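Local coordinates for hypothetical protein XCC2953 (Xanthomonas campestris pv. campestris, PDB 2OZH) that probably transfers an acyl group from an acyl-coenzyme A donor to an acceptor that is not known, as a member of the GNAT acetyltransferase family, at residues L13-I16 / G17-H20; L37-R40 / A41-S45; V75-P79 / E80-R84; Y86-A89 / L90-V94. One frame throughout, in Å; residues are numbered along the deposited sequence. Where two conformers were deposited one is given.

Interaction 1 (L13-I16 / G17-H20); sequences LLDI and GLIH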
loop_
_atom_site.group_PDB
_atom_site.type_symbol
_atom_site.label_atom_id
_atom_site.label_comp_id
_atom_site.label_asym_id
_atom_site.label_seq_id
_atom_site.Cartn_x
_atom_site.Cartn_y
_atom_site.Cartn_z
ATOM N N LEU A 13 -12.851 16.250 9.283
ATOM C CA LEU A 13 -14.284 16.191 8.992
ATOM C C LEU A 13 -14.854 14.780 9.117
ATOM O O LEU A 13 -16.066 14.630 9.263
ATOM C CB LEU A 13 -14.560 16.681 7.582
ATOM C CG LEU A 13 -14.432 18.192 7.442
ATOM C CD1 LEU A 13 -14.177 18.589 5.990
ATOM C CD2 LEU A 13 -15.671 18.879 7.951
ATOM N N LEU A 14 -14.017 13.744 9.104
ATOM C CA LEU A 14 -14.544 12.374 9.130
ATOM C C LEU A 14 -15.294 12.084 10.419
ATOM O O LEU A 14 -14.893 12.540 11.504
ATOM C CB LEU A 14 -13.407 11.372 8.971
ATOM C CG LEU A 14 -12.649 11.407 7.641
ATOM C CD1 LEU A 14 -11.428 10.511 7.740
ATOM C CD2 LEU A 14 -13.535 10.996 6.477
ATOM N N ASP A 15 -16.330 11.271 10.300
ATOM C CA ASP A 15 -17.089 10.765 11.443
ATOM C C ASP A 15 -16.492 9.399 11.761
ATOM O O ASP A 15 -16.872 8.385 11.188
ATOM C CB ASP A 15 -18.569 10.705 11.082
ATOM C CG ASP A 15 -19.466 10.259 12.235
ATOM O OD1 ASP A 15 -18.941 9.630 13.182
ATOM O OD2 ASP A 15 -20.693 10.514 12.134
ATOM N N ILE A 16 -15.502 9.372 12.649
ATOM C CA ILE A 16 -14.747 8.165 12.925
ATOM C C ILE A 16 -15.655 7.095 13.496
ATOM O O ILE A 16 -15.506 5.921 13.150
ATOM C CB ILE A 16 -13.542 8.459 13.874
ATOM C CG1 ILE A 16 -12.636 9.567 13.313
ATOM C CG2 ILE A 16 -12.772 7.190 14.152
ATOM C CD1 ILE A 16 -11.939 9.247 12.023
ATOM N N GLY A 17 -16.588 7.466 14.365
ATOM C CA GLY A 17 -17.483 6.467 14.941
ATOM C C GLY A 17 -18.337 5.817 13.890
ATOM O O GLY A 17 -18.568 4.601 13.922
ATOM N N LEU A 18 -18.873 6.610 12.965
ATOM C CA LEU A 18 -19.641 6.028 11.862
ATOM C C LEU A 18 -18.796 5.060 11.042
ATOM O O LEU A 18 -19.273 3.984 10.641
ATOM C CB LEU A 18 -20.172 7.143 10.945
ATOM C CG LEU A 18 -20.850 6.677 9.656
ATOM C CD1 LEU A 18 -22.192 6.085 9.890
ATOM C CD2 LEU A 18 -20.902 7.802 8.633
ATOM N N ILE A 19 -17.567 5.449 10.721
ATOM C CA ILE A 19 -16.716 4.617 9.921
ATOM C C ILE A 19 -16.417 3.331 10.678
ATOM O O ILE A 19 -16.427 2.248 10.110
ATOM C CB ILE A 19 -15.416 5.373 9.547
ATOM C CG1 ILE A 19 -15.713 6.554 8.639
ATOM C CG2 ILE A 19 -14.404 4.427 8.909
ATOM C CD1 ILE A 19 -14.563 7.546 8.616
ATOM N N HIS A 20 -16.057 3.442 11.944
ATOM C CA HIS A 20 -15.794 2.282 12.768
ATOM C C HIS A 20 -16.982 1.334 12.819
ATOM O O HIS A 20 -16.836 0.123 12.606
ATOM C CB HIS A 20 -15.415 2.735 14.179
ATOM C CG HIS A 20 -15.251 1.634 15.177
ATOM N ND1 HIS A 20 -15.641 1.799 16.490
ATOM C CD2 HIS A 20 -14.752 0.382 15.070
ATOM C CE1 HIS A 20 -15.400 0.665 17.142
ATOM N NE2 HIS A 20 -14.830 -0.198 16.314
#

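Interaction 2 (L37-R40 / A41-S45); sequences LVQR and AIDHS. With EDO (1,2-ethanediol), chain G.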
loop_
_atom_site.group_PDB
_atom_site.type_symbol
_atom_site.label_atom_id
_atom_site.label_comp_id
_atom_site.label_asym_id
_atom_site.label_seq_id
_atom_site.Cartn_x
_atom_site.Cartn_y
_atom_site.Cartn_z
ATOM N N LEU A 37 -7.555 0.813 15.726
ATOM C CA LEU A 37 -6.971 0.505 14.432
ATOM C C LEU A 37 -7.597 1.348 13.350
ATOM O O LEU A 37 -6.938 1.753 12.395
ATOM C CB LEU A 37 -7.075 -0.978 14.048
ATOM C CG LEU A 37 -6.165 -1.933 14.755
ATOM C CD1 LEU A 37 -6.217 -3.280 14.030
ATOM C CD2 LEU A 37 -4.711 -1.382 14.803
ATOM N N VAL A 38 -8.909 1.576 13.433
ATOM C CA VAL A 38 -9.568 2.482 12.477
ATOM C C VAL A 38 -8.912 3.847 12.547
ATOM O O VAL A 38 -8.587 4.427 11.515
ATOM C CB VAL A 38 -11.094 2.565 12.767
ATOM C CG1 VAL A 38 -11.747 3.631 11.898
ATOM C CG2 VAL A 38 -11.746 1.217 12.510
ATOM N N GLN A 39 -8.735 4.378 13.745
ATOM C CA GLN A 39 -8.155 5.690 13.895
ATOM C C GLN A 39 -6.734 5.734 13.367
ATOM O O GLN A 39 -6.382 6.662 12.618
ATOM C CB GLN A 39 -8.169 6.153 15.342
ATOM C CG GLN A 39 -7.695 7.609 15.489
ATOM C CD GLN A 39 -8.676 8.631 14.978
ATOM O OE1 GLN A 39 -9.777 8.759 15.531
ATOM N NE2 GLN A 39 -8.300 9.380 13.960
ATOM N N ARG A 40 -5.923 4.742 13.738
ATOM C CA ARG A 40 -4.543 4.710 13.258
ATOM C C ARG A 40 -4.485 4.606 11.735
ATOM O O ARG A 40 -3.702 5.297 11.070
ATOM C CB ARG A 40 -3.799 3.560 13.918
ATOM C CG ARG A 40 -2.323 3.489 13.563
ATOM C CD ARG A 40 -1.551 2.512 14.454
ATOM N NE ARG A 40 -1.732 2.891 15.853
ATOM C CZ ARG A 40 -2.323 2.162 16.805
ATOM N NH1 ARG A 40 -2.742 0.928 16.590
ATOM N NH2 ARG A 40 -2.457 2.685 18.028
ATOM N N ALA A 41 -5.316 3.747 11.177
ATOM C CA ALA A 41 -5.351 3.580 9.737
ATOM C C ALA A 41 -5.652 4.896 9.062
ATOM O O ALA A 41 -4.990 5.292 8.097
ATOM C CB ALA A 41 -6.417 2.547 9.354
ATOM N N ILE A 42 -6.681 5.601 9.532
ATOM C CA ILE A 42 -7.070 6.873 8.955
ATOM C C ILE A 42 -5.950 7.898 9.060
ATOM O O ILE A 42 -5.682 8.629 8.098
ATOM C CB ILE A 42 -8.401 7.331 9.624
ATOM C CG1 ILE A 42 -9.558 6.512 9.037
ATOM C CG2 ILE A 42 -8.625 8.827 9.477
ATOM C CD1 ILE A 42 -10.888 6.686 9.748
ATOM N N ASP A 43 -5.285 7.919 10.222
ATOM C CA ASP A 43 -4.217 8.879 10.459
ATOM C C ASP A 43 -3.080 8.713 9.451
ATOM O O ASP A 43 -2.389 9.685 9.123
ATOM C CB ASP A 43 -3.657 8.722 11.853
ATOM C CG ASP A 43 -4.598 9.190 12.954
ATOM O OD1 ASP A 43 -5.591 9.863 12.691
ATOM O OD2 ASP A 43 -4.270 8.874 14.124
ATOM N N HIS A 44 -2.918 7.519 8.902
ATOM C CA HIS A 44 -1.802 7.224 7.987
ATOM C C HIS A 44 -2.222 6.931 6.570
ATOM O O HIS A 44 -1.470 6.352 5.780
ATOM C CB HIS A 44 -0.960 6.084 8.565
ATOM C CG HIS A 44 -0.318 6.449 9.844
ATOM N ND1 HIS A 44 0.803 7.244 9.898
ATOM C CD2 HIS A 44 -0.680 6.181 11.123
ATOM C CE1 HIS A 44 1.119 7.424 11.170
ATOM N NE2 HIS A 44 0.237 6.805 11.930
ATOM N N SER A 45 -3.420 7.364 6.210
ATOM C CA SER A 45 -3.963 7.192 4.887
ATOM C C SER A 45 -4.454 8.494 4.319
ATOM O O SER A 45 -4.697 9.453 5.059
ATOM C CB SER A 45 -5.176 6.240 4.934
ATOM O OG SER A 45 -4.806 4.976 5.463
HETATM C C1 EDO G . 3.488 5.453 14.144
HETATM O O1 EDO G . 3.727 6.158 12.922
HETATM C C2 EDO G . 2.374 4.445 13.912
HETATM O O2 EDO G . 1.167 4.906 14.519
#

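Interaction 3 (V75-P79 / E80-R84); sequences VFVLP and EHRGR. With SO4 (sulfate ion), chain B; EDO (1,2-ethanediol), chain E.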
loop_
_atom_site.group_PDB
_atom_site.type_symbol
_atom_site.label_atom_id
_atom_site.label_comp_id
_atom_site.label_asym_id
_atom_site.label_seq_id
_atom_site.Cartn_x
_atom_site.Cartn_y
_atom_site.Cartn_z
ATOM N N VAL A 75 -14.118 1.167 0.850
ATOM C CA VAL A 75 -15.116 1.941 0.109
ATOM C C VAL A 75 -16.495 1.567 0.563
ATOM O O VAL A 75 -16.881 0.371 0.591
ATOM C CB VAL A 75 -14.969 1.718 -1.411
ATOM C CG1 VAL A 75 -16.094 2.423 -2.177
ATOM C CG2 VAL A 75 -13.606 2.195 -1.903
ATOM N N PHE A 76 -17.297 2.576 0.936
ATOM C CA PHE A 76 -18.679 2.323 1.225
ATOM C C PHE A 76 -19.522 3.583 0.999
ATOM O O PHE A 76 -19.036 4.704 1.067
ATOM C CB PHE A 76 -18.894 1.781 2.657
ATOM C CG PHE A 76 -18.643 2.771 3.790
ATOM C CD1 PHE A 76 -19.582 3.729 4.116
ATOM C CD2 PHE A 76 -17.517 2.684 4.583
ATOM C CE1 PHE A 76 -19.402 4.611 5.204
ATOM C CE2 PHE A 76 -17.323 3.550 5.642
ATOM C CZ PHE A 76 -18.235 4.511 5.940
ATOM N N VAL A 77 -20.814 3.319 0.777
ATOM C CA VAL A 77 -21.884 4.319 0.794
ATOM C C VAL A 77 -22.966 3.771 1.699
ATOM O O VAL A 77 -23.322 2.607 1.569
ATOM C CB VAL A 77 -22.427 4.589 -0.617
ATOM C CG1 VAL A 77 -23.610 5.523 -0.568
ATOM C CG2 VAL A 77 -21.334 5.151 -1.511
ATOM N N LEU A 78 -23.501 4.593 2.608
ATOM C CA LEU A 78 -24.560 4.129 3.493
ATOM C C LEU A 78 -25.774 3.740 2.679
ATOM O O LEU A 78 -26.074 4.363 1.648
ATOM C CB LEU A 78 -24.893 5.171 4.536
ATOM C CG LEU A 78 -23.756 5.473 5.520
ATOM C CD1 LEU A 78 -24.249 6.521 6.493
ATOM C CD2 LEU A 78 -23.264 4.206 6.236
ATOM N N PRO A 79 -26.492 2.695 3.086
ATOM C CA PRO A 79 -27.551 2.152 2.245
ATOM C C PRO A 79 -28.636 3.117 1.832
ATOM O O PRO A 79 -29.113 3.040 0.679
ATOM C CB PRO A 79 -28.150 1.031 3.113
ATOM C CG PRO A 79 -27.052 0.602 3.979
ATOM C CD PRO A 79 -26.252 1.863 4.285
ATOM N N GLU A 80 -29.032 4.034 2.695
ATOM C CA GLU A 80 -30.102 4.963 2.337
ATOM C C GLU A 80 -29.666 6.048 1.352
ATOM O O GLU A 80 -30.499 6.818 0.873
ATOM C CB GLU A 80 -30.752 5.587 3.584
ATOM C CG GLU A 80 -29.931 6.598 4.291
ATOM C CD GLU A 80 -28.962 6.037 5.347
ATOM O OE1 GLU A 80 -28.545 4.828 5.317
ATOM O OE2 GLU A 80 -28.603 6.870 6.219
ATOM N N HIS A 81 -28.377 6.088 1.038
ATOM C CA HIS A 81 -27.768 7.101 0.186
ATOM C C HIS A 81 -27.273 6.524 -1.122
ATOM O O HIS A 81 -26.541 7.201 -1.850
ATOM C CB HIS A 81 -26.628 7.802 0.939
ATOM C CG HIS A 81 -27.103 8.616 2.092
ATOM N ND1 HIS A 81 -27.716 9.845 1.931
ATOM C CD2 HIS A 81 -27.047 8.393 3.424
ATOM C CE1 HIS A 81 -28.051 10.317 3.123
ATOM N NE2 HIS A 81 -27.664 9.453 4.040
ATOM N N ARG A 82 -27.619 5.280 -1.421
ATOM C CA ARG A 82 -27.154 4.642 -2.637
ATOM C C ARG A 82 -27.901 5.107 -3.899
ATOM O O ARG A 82 -29.023 5.646 -3.825
ATOM C CB ARG A 82 -27.160 3.111 -2.482
ATOM C CG ARG A 82 -26.046 2.665 -1.539
ATOM C CD ARG A 82 -26.057 1.217 -1.187
ATOM N NE ARG A 82 -25.126 0.950 -0.083
ATOM C CZ ARG A 82 -25.165 -0.156 0.645
ATOM N NH1 ARG A 82 -26.050 -1.112 0.376
ATOM N NH2 ARG A 82 -24.319 -0.307 1.643
ATOM N N GLY A 83 -27.248 4.894 -5.040
ATOM C CA GLY A 83 -27.814 5.211 -6.342
ATOM C C GLY A 83 -27.827 6.684 -6.718
ATOM O O GLY A 83 -28.449 7.069 -7.709
ATOM N N ARG A 84 -27.146 7.519 -5.930
ATOM C CA ARG A 84 -27.123 8.951 -6.116
ATOM C C ARG A 84 -25.824 9.472 -6.689
ATOM O O ARG A 84 -25.626 10.664 -6.770
ATOM C CB ARG A 84 -27.441 9.647 -4.794
ATOM C CG ARG A 84 -28.831 9.386 -4.335
ATOM C CD ARG A 84 -29.055 9.938 -2.946
ATOM N NE ARG A 84 -30.440 9.887 -2.484
ATOM C CZ ARG A 84 -31.303 10.909 -2.536
ATOM N NH1 ARG A 84 -30.970 12.087 -3.064
ATOM N NH2 ARG A 84 -32.532 10.734 -2.062
HETATM S S SO4 B . -23.553 4.269 -5.530
HETATM O O1 SO4 B . -23.707 4.017 -6.949
HETATM O O2 SO4 B . -22.579 3.258 -5.117
HETATM O O3 SO4 B . -23.034 5.595 -5.573
HETATM O O4 SO4 B . -24.752 3.971 -4.759
HETATM C C1 EDO E . -12.586 -0.908 -2.412
HETATM O O1 EDO E . -12.830 -0.987 -0.994
HETATM C C2 EDO E . -11.970 -2.174 -2.934
HETATM O O2 EDO E . -12.910 -3.253 -2.920
#

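Interaction 4 (Y86-A89 / L90-V94); sequences YSKA and LMDAV. With SO4 (sulfate ion), chain B.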
loop_
_atom_site.group_PDB
_atom_site.type_symbol
_atom_site.label_atom_id
_atom_site.label_comp_id
_atom_site.label_asym_id
_atom_site.label_seq_id
_atom_site.Cartn_x
_atom_site.Cartn_y
_atom_site.Cartn_z
ATOM N N TYR A 86 -22.792 8.928 -5.290
ATOM C CA TYR A 86 -21.775 9.235 -4.263
ATOM C C TYR A 86 -20.507 8.377 -4.403
ATOM O O TYR A 86 -19.395 8.923 -4.223
ATOM C CB TYR A 86 -22.393 9.150 -2.864
ATOM C CG TYR A 86 -23.571 10.051 -2.598
ATOM C CD1 TYR A 86 -23.858 11.153 -3.420
ATOM C CD2 TYR A 86 -24.389 9.854 -1.511
ATOM C CE1 TYR A 86 -24.941 11.957 -3.170
ATOM C CE2 TYR A 86 -25.458 10.666 -1.246
ATOM C CZ TYR A 86 -25.740 11.734 -2.085
ATOM O OH TYR A 86 -26.813 12.502 -1.801
ATOM N N SER A 87 -20.606 7.094 -4.776
ATOM C CA SER A 87 -19.402 6.254 -5.026
ATOM C C SER A 87 -18.563 6.857 -6.121
ATOM O O SER A 87 -17.327 6.969 -6.015
ATOM C CB SER A 87 -19.745 4.809 -5.457
ATOM O OG SER A 87 -20.142 4.017 -4.362
ATOM N N LYS A 88 -19.221 7.218 -7.222
ATOM C CA LYS A 88 -18.553 7.786 -8.358
ATOM C C LYS A 88 -17.912 9.109 -7.970
ATOM O O LYS A 88 -16.835 9.414 -8.421
ATOM C CB LYS A 88 -19.531 8.003 -9.540
ATOM C CG LYS A 88 -18.911 8.805 -10.730
ATOM C CD LYS A 88 -19.921 9.185 -11.820
ATOM C CE LYS A 88 -19.226 9.681 -13.085
ATOM N NZ LYS A 88 -18.842 11.121 -12.946
ATOM N N ALA A 89 -18.581 9.906 -7.139
ATOM C CA ALA A 89 -18.001 11.190 -6.749
ATOM C C ALA A 89 -16.679 10.950 -6.020
ATOM O O ALA A 89 -15.667 11.644 -6.245
ATOM C CB ALA A 89 -18.966 12.004 -5.880
ATOM N N LEU A 90 -16.672 9.958 -5.141
ATOM C CA LEU A 90 -15.451 9.686 -4.427
ATOM C C LEU A 90 -14.377 9.086 -5.340
ATOM O O LEU A 90 -13.215 9.475 -5.263
ATOM C CB LEU A 90 -15.727 8.844 -3.180
ATOM C CG LEU A 90 -16.054 9.621 -1.901
ATOM C CD1 LEU A 90 -17.337 10.407 -2.025
ATOM C CD2 LEU A 90 -16.122 8.736 -0.729
HETATM N N MSE A 91 -14.738 8.148 -6.217
HETATM C CA MSE A 91 -13.761 7.582 -7.118
HETATM C C MSE A 91 -13.208 8.584 -8.101
HETATM O O MSE A 91 -12.016 8.574 -8.426
HETATM C CB MSE A 91 -14.354 6.410 -7.894
HETATM C CG MSE A 91 -14.521 5.175 -7.070
HETATM SE SE MSE A 91 -12.888 4.494 -6.275
HETATM C CE MSE A 91 -11.943 4.440 -7.607
ATOM N N ASP A 92 -14.070 9.479 -8.552
ATOM C CA ASP A 92 -13.591 10.547 -9.409
ATOM C C ASP A 92 -12.534 11.386 -8.691
ATOM O O ASP A 92 -11.501 11.756 -9.276
ATOM C CB ASP A 92 -14.736 11.448 -9.889
ATOM C CG ASP A 92 -15.618 10.813 -10.950
ATOM O OD1 ASP A 92 -15.289 9.756 -11.504
ATOM O OD2 ASP A 92 -16.692 11.426 -11.212
ATOM N N ALA A 93 -12.748 11.664 -7.399
ATOM C CA ALA A 93 -11.810 12.432 -6.627
ATOM C C ALA A 93 -10.515 11.650 -6.412
ATOM O O ALA A 93 -9.428 12.229 -6.435
ATOM C CB ALA A 93 -12.417 12.781 -5.286
ATOM N N VAL A 94 -10.622 10.347 -6.178
ATOM C CA VAL A 94 -9.415 9.504 -6.084
ATOM C C VAL A 94 -8.603 9.549 -7.360
ATOM O O VAL A 94 -7.371 9.738 -7.338
ATOM C CB VAL A 94 -9.774 8.044 -5.729
ATOM C CG1 VAL A 94 -8.579 7.111 -5.789
ATOM C CG2 VAL A 94 -10.438 7.957 -4.345
HETATM S S SO4 B . -23.553 4.269 -5.530
HETATM O O1 SO4 B . -23.707 4.017 -6.949
HETATM O O2 SO4 B . -22.579 3.258 -5.117
HETATM O O3 SO4 B . -23.034 5.595 -5.573
HETATM O O4 SO4 B . -24.752 3.971 -4.759
#

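Interaction 1 (L13-I16 / G17-H20)
I16 O takes the N-H of H20 in the shortest polar bond of this first helical turn, 2.8 Å between I16 O and H20 N and almost straight at 170°. One residue back, I19 N reaches D15 O at 3.1 Å. D15 is the N-cap: its OD1 accepts from L18 N at 3.0 Å, so the start of helix 16-26 is closed by a side chain as well as by backbone. The N-H comes from above the carboxylate, 63° out of its plane. With CG anti to the backbone N (chi1 -177°), the D15 carboxylate swings forward over the helix start, and CG comes to 3.4 Å from L18 CB; the two side chains cross at about a right angle. A carboxylate at this end of a helix would be expected to gain from the partial positive charge of the N-terminal amides. D15 N is held in turn by Q56 OE1.

The apolar side of the turn is carried by I19. I19 CG1 passes 3.3 Å from D15 O, and beyond it I19 CD1 meets L14 CB at 4.0 Å. I19 is buried, and L14 approaches it obliquely from the loop. H20 turns its ring the other way, where NE2 makes a weak hydrogen bond to I33 O.

In the fold, this turn starts the first helix after strand 6-8. L14 and I19 both pack on F59 of strand 55-64, while I16 lies against I42 and Q39 of helix 35-43.

Interaction 2 (L37-R40 / A41-S45)
D43 doubles back on Q39 one helical turn earlier, and its side chain can be followed outward atom by atom. CB sits 3.5 Å from Q39 O and about as far from the R40 carbonyl oxygen. CG, held beside the backbone N (chi1 -71°), comes to 3.1 Å from Q39 O, the oxygen that already takes the helical bond from D43 N. At the tip OD1 accepts from Q39 NE2 at 3.0 Å, while OD2 lies alongside Q39 CG. Q39 leaves with CG anti to its backbone N and then bends at chi2 (72°), which carries the amide across to the carboxylate. OD1 lies in the plane of that amide, but the N-H arrives from above the carboxylate, the two planes being 34° apart.

On the inner side the V38 and I42 side chains lie side by side, V38 CG1 to I42 CD1 3.8 Å, V38 on H20 and I42 on I19 of helix 16-26. Where the helix ends, A41 O is gripped twice, by S45 OG at 2.7 Å and by H44 N at 3.1 Å, from opposite faces of its carbonyl plane. S45 OG is also bonded to R61 NH1. The H44 ring brings its edge to R40 O, with CD2 3.1 Å away, and stacks edge-to-face on Y66 of the second subunit.

A carboxylate near the C-terminal end of a helix might be disfavoured by the backbone oxygens, less so because D43 is exposed; the Q39 N-H may offset part of this without adding a charge.

Interaction 3 (V75-P79 / E80-R84)
The loop after strand 69-77 and the start of helix 86-96 carry a variant of the GNAT signature Q/R-x-x-G-x-G/A, beginning at R82 and with S87 where G/A is usual. The R82 side chain, extended from CG to NE, folds back onto V77 O. In one of two deposited conformers, R82 grips that oxygen side-on, NE at 3.0 Å and NH2 at 3.1 Å, with the oxygen at the guanidinium edge and in its plane. NH2 comes nearly along the C=O axis, whereas NE stands above the carbonyl plane. P79 CA lies over one face of the guanidinium, toward its rim.

The turn itself is tied by H81 N to L78 O at 2.9 Å, and L78 CB lies at the edge of the H81 ring. G83 N gives a 2.7 Å bond to O4 of a sulfate. The ion, probably from the crystallisation liquor, sits where relatives hold the pyrophosphate of acetyl-CoA, consistent with a similar role here.

Around it, F76 and L78 are backbone-bonded to strand 55-64; L78 packs on L18 and T22 of helix 16-26, while V77 and H81 face S87 and Y86 of helix 86-96.

Interaction 4 (Y86-A89 / L90-V94)
K88 and D92 meet through a salt bridge, NZ to OD2 at 2.8 Å, one turn apart on helix 86-96. NZ uses the syn lone pair of OD2, on the side of the other carboxylate oxygen. K88 starts with CG anti to its backbone N (chi1 172°), stays extended as far as CE, and bends only at chi4 (-82°), turning the ammonium in toward OD2. On the way K88 CG passes 3.5 Å from D92 OD2. The carboxylate is also pressed close to the helix, with D92 CG 3.1 Å from K88 O, the same oxygen that D92 N bonds at 2.8 Å. The ammonium probably offsets some of the unfavourable closeness of the carboxylate to that carbonyl oxygen.

S87, the last residue of the signature, stands in the first turn of the helix, in the beta-alpha-beta unit of strand 69-77, helix 86-96 and strand 105-109. S87 N gives a 3.0 Å bond to O3 of the sulfate. In one of two deposited conformers, S87 OG reaches O2 of the same ion at 2.7 Å. A helix N-terminus facing the anion suits the phosphate-binding role this region has in GNAT relatives.

Further along, S87 O takes M91 N at 2.9 Å. M91, present as selenomethionine, bends at chi2 and chi3, leading SE away from this turn, and its side chain meets Y120. The next shell is the sheet: Y86 lies against V52 and V57, A89 and A93 against V7, and V94 against F48 and V62.

The four contacts follow one another along the chain without nesting. Interactions 1 and 2 lie at the start of helix 16-26 and along helix 35-43, with centres about 11 Å apart, and join through I16 and I19 packing on I42. Interactions 3 and 4, about 12 Å apart between centres, belong to strand 69-77 with its following loop, and helix 86-96, and share the sulfate; V77 packs on S87 and H81 on Y86. Interaction 1 also meets interaction 3, through L18 on L78 and I19 on F76. Interactions 2 and 4 are about 20 Å apart between centres, on opposite sides of the chain's centre. The sulfate-binding end, probably that of the cofactor, lies in 75-94, while 37-45 contributes to a contact with the second subunit.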